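Local coordinates for uncharacterized HDOD domain protein (Geobacter sulfurreducens, PDB 3HC1) that is of uncharacterised function but binds two iron ions in an HD-type metal centre and probably acts as a metal-dependent phosphohydrolase of the HDOD family, at residues H218-E221 against A222-Y225; E208-C211 against D212-Y216; N141-N144 against V145-G149. All coordinates share one frame; numbering follows the deposited sequence.

In the fold
From the N terminus, contact 3 comes first, on helix 142-150, which leads toward the metal ligands His152 and Asp153. Contact 2 follows on helix 208-216, and contact 1 lies in the loop just after it, before helix 229-243. Each is a local contact of one continuous run, so the three stand in series; none nests in or crosses another. Contacts 2 and 3 pack helix against helix, with Phe209 CE1 3.5 Å from Asn144 O. Contact 1 folds back on contact 2, where Tyr225 OH lies 2.6 Å from Asp212 OD2, a probable hydrogen bond. Contacts 1 and 3 do not touch, their nearest atoms being about 10 Å apart. Helix 229-243 borders all three.

Contact 1. Residues H218-E221 against A222-Y225; sequences HDIE and AVPY. With FE (Fe (III) ion), chain B.
Ile220 and Val223 meet on the buried side of a short 3-10 turn that follows the iron-binding histidines of this HD-type domain. Ile220 CD1 lies 3.6 Å from Val223 CG2, the two side chains meeting at a slant; the Ile220 branch reaches there because CG1 is anti to the backbone N (chi1 -172°) and CD1 then bends back toward the turn. Val231 of helix 229-243 touches both residues. Two i to i+3 bonds define the turn: Ala222 N donates to Asp219 O at 3.0 Å and Val223 N to Ile220 O at 3.2 Å. Both donors sit well above their carbonyl planes, the second 54° out. A water bridges the carbonyls of Ile220 and Val223, donating to Ile220 O at 2.7 Å.

The side of Asp219 and Ala222 is exposed and looser, with Ala222 CB 3.4 Å from Asp219 O. Asp219 OD1 accepts from Glu221 N at 3.2 Å, met from above the carboxylate plane, and so forms an Asx turn. Upstream, His218 shares its iron with Asp153, His193, His217 and Glu249. The metal bond runs from His218 NE2 to iron at 2.2 Å, with a water ligand at 1.9 Å from the same iron.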
ATOM      1  N   HIS A 218       0.578 -10.783   4.595  1.00 17.08           N
ATOM      2  CA  HIS A 218      -0.117 -12.030   4.187  1.00 19.78           C
ATOM      3  C   HIS A 218      -0.451 -12.954   5.349  1.00 22.43           C
ATOM      4  O   HIS A 218      -1.076 -13.968   5.131  1.00 24.69           O
ATOM      5  CB  HIS A 218       0.660 -12.786   3.070  1.00 17.39           C
ATOM      6  CG  HIS A 218       0.621 -12.087   1.750  1.00 15.61           C
ATOM      7  ND1 HIS A 218      -0.492 -12.123   0.936  1.00 12.33           N
ATOM      8  CD2 HIS A 218       1.539 -11.321   1.093  1.00 15.75           C
ATOM      9  CE1 HIS A 218      -0.280 -11.366  -0.131  1.00 14.82           C
ATOM     10  NE2 HIS A 218       0.955 -10.892  -0.089  1.00  8.10           N
ATOM     11  N   ASP A 219      -0.069 -12.612   6.588  1.00 20.39           N
ATOM     12  CA  ASP A 219      -0.564 -13.338   7.755  1.00 19.08           C
ATOM     13  C   ASP A 219      -0.482 -12.502   9.014  1.00 17.10           C
ATOM     14  O   ASP A 219       0.532 -12.501   9.702  1.00 18.74           O
ATOM     15  CB  ASP A 219       0.167 -14.634   7.964  1.00 23.20           C
ATOM     16  CG  ASP A 219      -0.483 -15.512   9.058  1.00 21.99           C
ATOM     17  OD1 ASP A 219      -1.624 -15.231   9.560  1.00 27.47           O
ATOM     18  OD2 ASP A 219       0.186 -16.480   9.399  1.00 29.65           O
ATOM     19  N   ILE A 220      -1.558 -11.778   9.276  1.00 19.75           N
ATOM     20  CA  ILE A 220      -1.644 -10.881  10.446  1.00 21.24           C
ATOM     21  C   ILE A 220      -1.338 -11.629  11.748  1.00 20.30           C
ATOM     22  O   ILE A 220      -0.809 -11.046  12.679  1.00 18.47           O
ATOM     23  CB  ILE A 220      -2.998 -10.154  10.475  1.00 20.71           C
ATOM     24  CG1 ILE A 220      -3.036  -9.067  11.569  1.00 25.32           C
ATOM     25  CG2 ILE A 220      -4.161 -11.141  10.636  1.00 18.09           C
ATOM     26  CD1 ILE A 220      -1.869  -8.053  11.493  1.00 16.94           C
ATOM     27  N   GLU A 221      -1.624 -12.934  11.789  1.00 22.38           N
ATOM     28  CA  GLU A 221      -1.466 -13.717  12.997  1.00 23.60           C
ATOM     29  C   GLU A 221      -0.015 -13.934  13.367  1.00 23.70           C
ATOM     30  O   GLU A 221       0.270 -14.261  14.530  1.00 24.66           O
ATOM     31  CB  GLU A 221      -2.281 -15.031  12.940  1.00 23.40           C
ATOM     32  CG  GLU A 221      -3.796 -14.733  12.666  1.00 34.02           C
ATOM     33  CD  GLU A 221      -4.719 -15.916  12.846  1.00 38.05           C
ATOM     34  OE1 GLU A 221      -4.695 -16.826  12.002  1.00 51.39           O
ATOM     35  OE2 GLU A 221      -5.487 -15.914  13.824  1.00 43.44           O
ATOM     36  N   ALA A 222       0.901 -13.697  12.429  1.00 21.58           N
ATOM     37  CA  ALA A 222       2.370 -13.709  12.692  1.00 20.69           C
ATOM     38  C   ALA A 222       2.970 -12.461  13.389  1.00 18.73           C
ATOM     39  O   ALA A 222       4.095 -12.522  13.818  1.00 20.89           O
ATOM     40  CB  ALA A 222       3.157 -13.945  11.369  1.00 20.56           C
ATOM     41  N   VAL A 223       2.277 -11.340  13.446  1.00 20.53           N
ATOM     42  CA  VAL A 223       2.855 -10.108  13.985  1.00 18.21           C
ATOM     43  C   VAL A 223       3.209 -10.418  15.481  1.00 19.72           C
ATOM     44  O   VAL A 223       2.363 -10.878  16.219  1.00 17.56           O
ATOM     45  CB  VAL A 223       1.920  -8.874  13.793  1.00 18.72           C
ATOM     46  CG1 VAL A 223       2.543  -7.591  14.341  1.00 18.83           C
ATOM     47  CG2 VAL A 223       1.623  -8.621  12.296  1.00 17.09           C
ATOM     48  N   PRO A 224       4.468 -10.205  15.913  1.00 21.30           N
ATOM     49  CA  PRO A 224       4.867 -10.622  17.296  1.00 22.65           C
ATOM     50  C   PRO A 224       4.571  -9.625  18.390  1.00 22.06           C
ATOM     51  O   PRO A 224       5.117  -9.726  19.492  1.00 30.68           O
ATOM     52  CB  PRO A 224       6.379 -10.864  17.165  1.00 20.49           C
ATOM     53  CG  PRO A 224       6.803  -9.909  16.089  1.00 21.56           C
ATOM     54  CD  PRO A 224       5.604  -9.615  15.186  1.00 22.18           C
ATOM     55  N   TYR A 225       3.680  -8.696  18.137  1.00 19.02           N
ATOM     56  CA  TYR A 225       3.228  -7.778  19.150  1.00 19.16           C
ATOM     57  C   TYR A 225       1.732  -7.421  19.005  1.00 20.20           C
ATOM     58  O   TYR A 225       1.114  -7.542  17.937  1.00 19.25           O
ATOM     59  CB  TYR A 225       4.090  -6.508  19.112  1.00 17.11           C
ATOM     60  CG  TYR A 225       4.280  -5.936  17.709  1.00 14.09           C
ATOM     61  CD1 TYR A 225       3.299  -5.123  17.112  1.00 19.63           C
ATOM     62  CD2 TYR A 225       5.465  -6.157  16.988  1.00 12.32           C
ATOM     63  CE1 TYR A 225       3.475  -4.563  15.824  1.00 16.61           C
ATOM     64  CE2 TYR A 225       5.649  -5.559  15.681  1.00 16.13           C
ATOM     65  CZ  TYR A 225       4.656  -4.786  15.124  1.00 13.02           C
ATOM     66  OH  TYR A 225       4.819  -4.209  13.867  1.00 14.37           O
TER
HETATM   67 FE    FE B 305       1.462  -8.973  -1.025  1.00 14.71          FE
HETATM   68  O   HOH W   1      -0.755 -10.971  15.361  1.00 39.39           O
HETATM   69  O   HOH W   2      -0.283  -8.314  -0.716  1.00 15.87           O

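Contact 2. Residues E208-C211 against D212-Y216; sequences EFIC and DTILY
Asp212 lays its carboxylate beside the carbonyl of Glu208, one turn back along alpha helix 208-216, with CG 3.1 Å from Glu208 O. That oxygen accepts the Asp212 backbone N at 2.8 Å. Neither carboxylate oxygen of Asp212 bonds to Glu208 O, since all are acceptors; OD2 instead has its partner in Tyr225, in the loop that follows the helix. The carboxylate of Glu208 is directed elsewhere, to a salt bridge with Lys202. An alanine at Asp212 would remove this acceptor and is likely to leave the Tyr225 hydroxyl without its mate, so that its ring could turn more freely.

Thr213 makes a second polar link within the same turn. Its OG1, placed beside the backbone N (chi1 -66°), donates to Phe209 O at 2.8 Å and lies in the carbonyl plane, whereas Thr213 N reaches the same oxygen only through a weak bond of 3.4 Å. The buried hydroxyl therefore has its partner within the helix, while Thr213 packs on Ile230, Val231 and Val234 of helix 229-243. Its side chain is about 5 Å from those of the iron ligands His152 and His217, near the metal centre without binding iron.

On the apolar side, Cys211 and Ile214 pack on helix 193-203, while Ile210 touches Leu151. Ile214 N donates to Ile210 O at 3.1 Å, and between the side chains Ile210 CG2 lies 4.0 Å from Ile214 CD1.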
ATOM      1  N   GLU A 208       9.909   0.986  11.198  1.00 15.52           N
ATOM      2  CA  GLU A 208       9.530  -0.420  11.295  1.00 14.05           C
ATOM      3  C   GLU A 208       8.048  -0.663  11.276  1.00 13.50           C
ATOM      4  O   GLU A 208       7.656  -1.783  10.961  1.00 13.81           O
ATOM      5  CB  GLU A 208      10.247  -1.102  12.488  1.00 12.73           C
ATOM      6  CG  GLU A 208      11.713  -1.262  12.167  1.00 12.22           C
ATOM      7  CD  GLU A 208      12.561  -1.978  13.185  1.00 21.01           C
ATOM      8  OE1 GLU A 208      12.274  -1.940  14.431  1.00 12.74           O
ATOM      9  OE2 GLU A 208      13.576  -2.543  12.700  1.00 17.16           O
ATOM     10  N   PHE A 209       7.196   0.332  11.566  1.00 10.90           N
ATOM     11  CA  PHE A 209       5.752   0.062  11.452  1.00 15.31           C
ATOM     12  C   PHE A 209       5.409  -0.244   9.991  1.00 16.41           C
ATOM     13  O   PHE A 209       4.547  -1.064   9.722  1.00 18.57           O
ATOM     14  CB  PHE A 209       4.843   1.140  12.063  1.00 14.57           C
ATOM     15  CG  PHE A 209       4.529   2.292  11.175  1.00 21.60           C
ATOM     16  CD1 PHE A 209       3.469   2.211  10.275  1.00 20.39           C
ATOM     17  CD2 PHE A 209       5.250   3.488  11.265  1.00 23.38           C
ATOM     18  CE1 PHE A 209       3.119   3.300   9.483  1.00 24.31           C
ATOM     19  CE2 PHE A 209       4.932   4.599  10.415  1.00 20.32           C
ATOM     20  CZ  PHE A 209       3.870   4.493   9.533  1.00 24.20           C
ATOM     21  N   ILE A 210       6.127   0.384   9.072  1.00 18.74           N
ATOM     22  CA  ILE A 210       5.940   0.156   7.621  1.00 15.53           C
ATOM     23  C   ILE A 210       6.639  -1.137   7.247  1.00 16.93           C
ATOM     24  O   ILE A 210       6.048  -1.989   6.572  1.00 17.13           O
ATOM     25  CB  ILE A 210       6.503   1.345   6.758  1.00 11.91           C
ATOM     26  CG1 ILE A 210       5.690   2.614   7.036  1.00 19.80           C
ATOM     27  CG2 ILE A 210       6.470   1.023   5.251  1.00 11.25           C
ATOM     28  CD1 ILE A 210       6.392   3.945   6.694  1.00 14.41           C
ATOM     29  N   CYS A 211       7.896  -1.292   7.654  1.00 15.63           N
ATOM     30  CA  CYS A 211       8.648  -2.528   7.384  1.00 14.82           C
ATOM     31  C   CYS A 211       7.882  -3.747   7.805  1.00 19.39           C
ATOM     32  O   CYS A 211       7.755  -4.715   7.046  1.00 17.74           O
ATOM     33  CB  CYS A 211      10.002  -2.484   8.089  1.00 16.35           C
ATOM     34  SG  CYS A 211      11.122  -1.230   7.410  1.00 16.10           S
ATOM     35  N   ASP A 212       7.338  -3.719   9.017  1.00 15.68           N
ATOM     36  CA  ASP A 212       6.600  -4.899   9.488  1.00 16.06           C
ATOM     37  C   ASP A 212       5.278  -5.125   8.694  1.00 14.97           C
ATOM     38  O   ASP A 212       4.832  -6.229   8.549  1.00 11.98           O
ATOM     39  CB  ASP A 212       6.269  -4.712  10.952  1.00 18.04           C
ATOM     40  CG  ASP A 212       7.501  -4.727  11.859  1.00 18.85           C
ATOM     41  OD1 ASP A 212       8.668  -4.917  11.394  1.00 14.88           O
ATOM     42  OD2 ASP A 212       7.290  -4.484  13.079  1.00 21.00           O
ATOM     43  N   THR A 213       4.651  -4.066   8.207  1.00 11.70           N
ATOM     44  CA  THR A 213       3.434  -4.207   7.463  1.00 12.63           C
ATOM     45  C   THR A 213       3.758  -4.978   6.174  1.00 15.11           C
ATOM     46  O   THR A 213       3.073  -5.955   5.880  1.00 15.86           O
ATOM     47  CB  THR A 213       2.806  -2.869   7.093  1.00 16.04           C
ATOM     48  OG1 THR A 213       2.364  -2.181   8.276  1.00 14.23           O
ATOM     49  CG2 THR A 213       1.623  -3.092   6.124  1.00 12.73           C
ATOM     50  N   ILE A 214       4.874  -4.611   5.523  1.00 15.88           N
ATOM     51  CA  ILE A 214       5.393  -5.280   4.291  1.00 14.16           C
ATOM     52  C   ILE A 214       5.723  -6.764   4.579  1.00 16.63           C
ATOM     53  O   ILE A 214       5.324  -7.628   3.834  1.00 16.58           O
ATOM     54  CB  ILE A 214       6.592  -4.506   3.728  1.00 16.11           C
ATOM     55  CG1 ILE A 214       6.217  -3.076   3.328  1.00 13.69           C
ATOM     56  CG2 ILE A 214       7.211  -5.206   2.486  1.00 15.11           C
ATOM     57  CD1 ILE A 214       7.495  -2.182   3.107  1.00 13.22           C
ATOM     58  N   LEU A 215       6.309  -7.049   5.744  1.00 16.46           N
ATOM     59  CA  LEU A 215       6.693  -8.411   6.120  1.00 15.91           C
ATOM     60  C   LEU A 215       5.525  -9.336   6.446  1.00 16.43           C
ATOM     61  O   LEU A 215       5.561 -10.545   6.124  1.00 17.83           O
ATOM     62  CB  LEU A 215       7.648  -8.364   7.337  1.00 16.27           C
ATOM     63  CG  LEU A 215       8.220  -9.693   7.870  1.00 15.90           C
ATOM     64  CD1 LEU A 215       8.964 -10.469   6.766  1.00 18.87           C
ATOM     65  CD2 LEU A 215       9.142  -9.464   9.091  1.00 13.60           C
ATOM     66  N   TYR A 216       4.494  -8.795   7.084  1.00 16.03           N
ATOM     67  CA  TYR A 216       3.450  -9.614   7.716  1.00 16.34           C
ATOM     68  C   TYR A 216       2.080  -9.536   7.066  1.00 14.39           C
ATOM     69  O   TYR A 216       1.132 -10.170   7.551  1.00 17.37           O
ATOM     70  CB  TYR A 216       3.308  -9.245   9.189  1.00 14.91           C
ATOM     71  CG  TYR A 216       4.530  -9.445  10.064  1.00 16.12           C
ATOM     72  CD1 TYR A 216       5.092 -10.708  10.262  1.00 24.51           C
ATOM     73  CD2 TYR A 216       5.065  -8.376  10.778  1.00 18.20           C
ATOM     74  CE1 TYR A 216       6.223 -10.876  11.127  1.00 18.25           C
ATOM     75  CE2 TYR A 216       6.162  -8.527  11.638  1.00 20.97           C
ATOM     76  CZ  TYR A 216       6.740  -9.755  11.791  1.00 24.12           C
ATOM     77  OH  TYR A 216       7.790  -9.833  12.651  1.00 23.89           O
TER

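Contact 3. Residues N141-N144 against V145-G149; sequences NPVN and VYVAG
Pro142 O is the acceptor at the start of the helical hydrogen-bond series joining 141-144 to 145-149: Tyr146 N donates to it at 3.0 Å in an i to i+4 bond, and Val145 N adds an i to i+3 bond that is weak and bent (125°). Val147 N and Ala148 N follow in the i to i+4 pattern, the first to Val143 O at 2.9 Å and the second to Asn144 O at 3.1 Å.

These bonds build alpha helix 142-150 of the HD-type helical domain, buried among helices 82-108, 116-136 and 229-243. Gly149 O accepts a hydrogen bond from His152 ND1, a second-shell link to a ring that binds iron.

Apolar contact between the segments is slight: Val143 CG1 lies 4.3 Å from Val147 CG2. Val147 CG2 is nearer to Val143 O, at 3.5 Å, and Tyr146 CB comes within 3.3 Å of that oxygen. A chi1 of -180° swings the Tyr146 ring off the 141-144 end to pack on Leu124 and Ala127.

Polar side-chain ends find partners elsewhere: Tyr146 OH bonds to Thr100 OG1, and Asn144 ND2 to Asn41 OD1.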
ATOM      1  N   ASN A 141      -4.274   8.293  13.335  1.00 24.74           N
ATOM      2  CA  ASN A 141      -3.468   8.865  12.265  1.00 28.33           C
ATOM      3  C   ASN A 141      -3.637   8.007  11.027  1.00 26.78           C
ATOM      4  O   ASN A 141      -2.769   7.182  10.737  1.00 32.08           O
ATOM      5  CB  ASN A 141      -2.005   8.932  12.708  1.00 29.03           C
ATOM      6  CG  ASN A 141      -1.751  10.022  13.734  1.00 35.81           C
ATOM      7  OD1 ASN A 141      -1.496   9.740  14.902  1.00 47.30           O
ATOM      8  ND2 ASN A 141      -1.826  11.281  13.302  1.00 47.99           N
ATOM      9  N   PRO A 142      -4.771   8.168  10.311  1.00 26.21           N
ATOM     10  CA  PRO A 142      -5.058   7.269   9.177  1.00 24.53           C
ATOM     11  C   PRO A 142      -4.111   7.413   7.981  1.00 25.08           C
ATOM     12  O   PRO A 142      -3.990   6.463   7.188  1.00 21.56           O
ATOM     13  CB  PRO A 142      -6.484   7.630   8.767  1.00 27.09           C
ATOM     14  CG  PRO A 142      -6.805   8.959   9.478  1.00 28.98           C
ATOM     15  CD  PRO A 142      -5.898   9.080  10.629  1.00 26.29           C
ATOM     16  N   VAL A 143      -3.452   8.561   7.812  1.00 22.38           N
ATOM     17  CA  VAL A 143      -2.473   8.674   6.737  1.00 19.55           C
ATOM     18  C   VAL A 143      -1.335   7.632   6.885  1.00 18.48           C
ATOM     19  O   VAL A 143      -0.821   7.150   5.892  1.00 20.03           O
ATOM     20  CB  VAL A 143      -1.986  10.150   6.501  1.00 21.35           C
ATOM     21  CG1 VAL A 143      -0.957  10.204   5.355  1.00 18.71           C
ATOM     22  CG2 VAL A 143      -3.190  11.047   6.122  1.00 24.68           C
ATOM     23  N   ASN A 144      -0.964   7.275   8.121  1.00 18.85           N
ATOM     24  CA  ASN A 144       0.067   6.251   8.388  1.00 20.58           C
ATOM     25  C   ASN A 144      -0.362   4.874   7.852  1.00 15.99           C
ATOM     26  O   ASN A 144       0.463   4.121   7.328  1.00 18.35           O
ATOM     27  CB  ASN A 144       0.330   6.074   9.879  1.00 22.28           C
ATOM     28  CG  ASN A 144       0.915   7.295  10.527  1.00 29.10           C
ATOM     29  OD1 ASN A 144       0.592   8.414  10.177  1.00 38.87           O
ATOM     30  ND2 ASN A 144       1.747   7.075  11.499  1.00 29.18           N
ATOM     31  N   VAL A 145      -1.656   4.619   7.915  1.00 14.72           N
ATOM     32  CA  VAL A 145      -2.204   3.372   7.377  1.00 19.79           C
ATOM     33  C   VAL A 145      -2.210   3.445   5.861  1.00 17.02           C
ATOM     34  O   VAL A 145      -1.965   2.455   5.179  1.00 14.65           O
ATOM     35  CB  VAL A 145      -3.637   3.100   7.886  1.00 19.89           C
ATOM     36  CG1 VAL A 145      -4.138   1.749   7.438  1.00 21.15           C
ATOM     37  CG2 VAL A 145      -3.703   3.179   9.403  1.00 18.13           C
ATOM     38  N   TYR A 146      -2.591   4.590   5.324  1.00 16.82           N
ATOM     39  CA  TYR A 146      -2.556   4.798   3.891  1.00 16.36           C
ATOM     40  C   TYR A 146      -1.137   4.509   3.316  1.00 19.34           C
ATOM     41  O   TYR A 146      -0.989   3.781   2.331  1.00 17.16           O
ATOM     42  CB  TYR A 146      -2.975   6.220   3.525  1.00 18.59           C
ATOM     43  CG  TYR A 146      -2.964   6.493   2.027  1.00 18.80           C
ATOM     44  CD1 TYR A 146      -1.823   6.964   1.408  1.00 14.43           C
ATOM     45  CD2 TYR A 146      -4.090   6.303   1.249  1.00 20.51           C
ATOM     46  CE1 TYR A 146      -1.777   7.217   0.073  1.00 17.03           C
ATOM     47  CE2 TYR A 146      -4.051   6.586  -0.149  1.00 11.73           C
ATOM     48  CZ  TYR A 146      -2.891   7.017  -0.713  1.00 15.14           C
ATOM     49  OH  TYR A 146      -2.818   7.313  -2.047  1.00 17.29           O
ATOM     50  N   VAL A 147      -0.128   5.110   3.922  1.00 17.91           N
ATOM     51  CA  VAL A 147       1.247   4.998   3.444  1.00 17.70           C
ATOM     52  C   VAL A 147       1.720   3.519   3.566  1.00 14.69           C
ATOM     53  O   VAL A 147       2.249   3.009   2.602  1.00 17.28           O
ATOM     54  CB  VAL A 147       2.195   5.973   4.185  1.00 16.74           C
ATOM     55  CG1 VAL A 147       3.658   5.584   3.995  1.00 19.60           C
ATOM     56  CG2 VAL A 147       1.957   7.430   3.716  1.00 19.93           C
ATOM     57  N   ALA A 148       1.454   2.835   4.697  1.00 14.59           N
ATOM     58  CA  ALA A 148       1.785   1.397   4.860  1.00 14.47           C
ATOM     59  C   ALA A 148       1.137   0.565   3.748  1.00 15.58           C
ATOM     60  O   ALA A 148       1.773  -0.332   3.184  1.00 15.05           O
ATOM     61  CB  ALA A 148       1.424   0.864   6.238  1.00 17.41           C
ATOM     62  N   GLY A 149      -0.110   0.904   3.423  1.00 16.79           N
ATOM     63  CA  GLY A 149      -0.885   0.207   2.382  1.00 17.63           C
ATOM     64  C   GLY A 149      -0.318   0.349   0.991  1.00 13.35           C
ATOM     65  O   GLY A 149      -0.130  -0.629   0.250  1.00 14.72           O
TER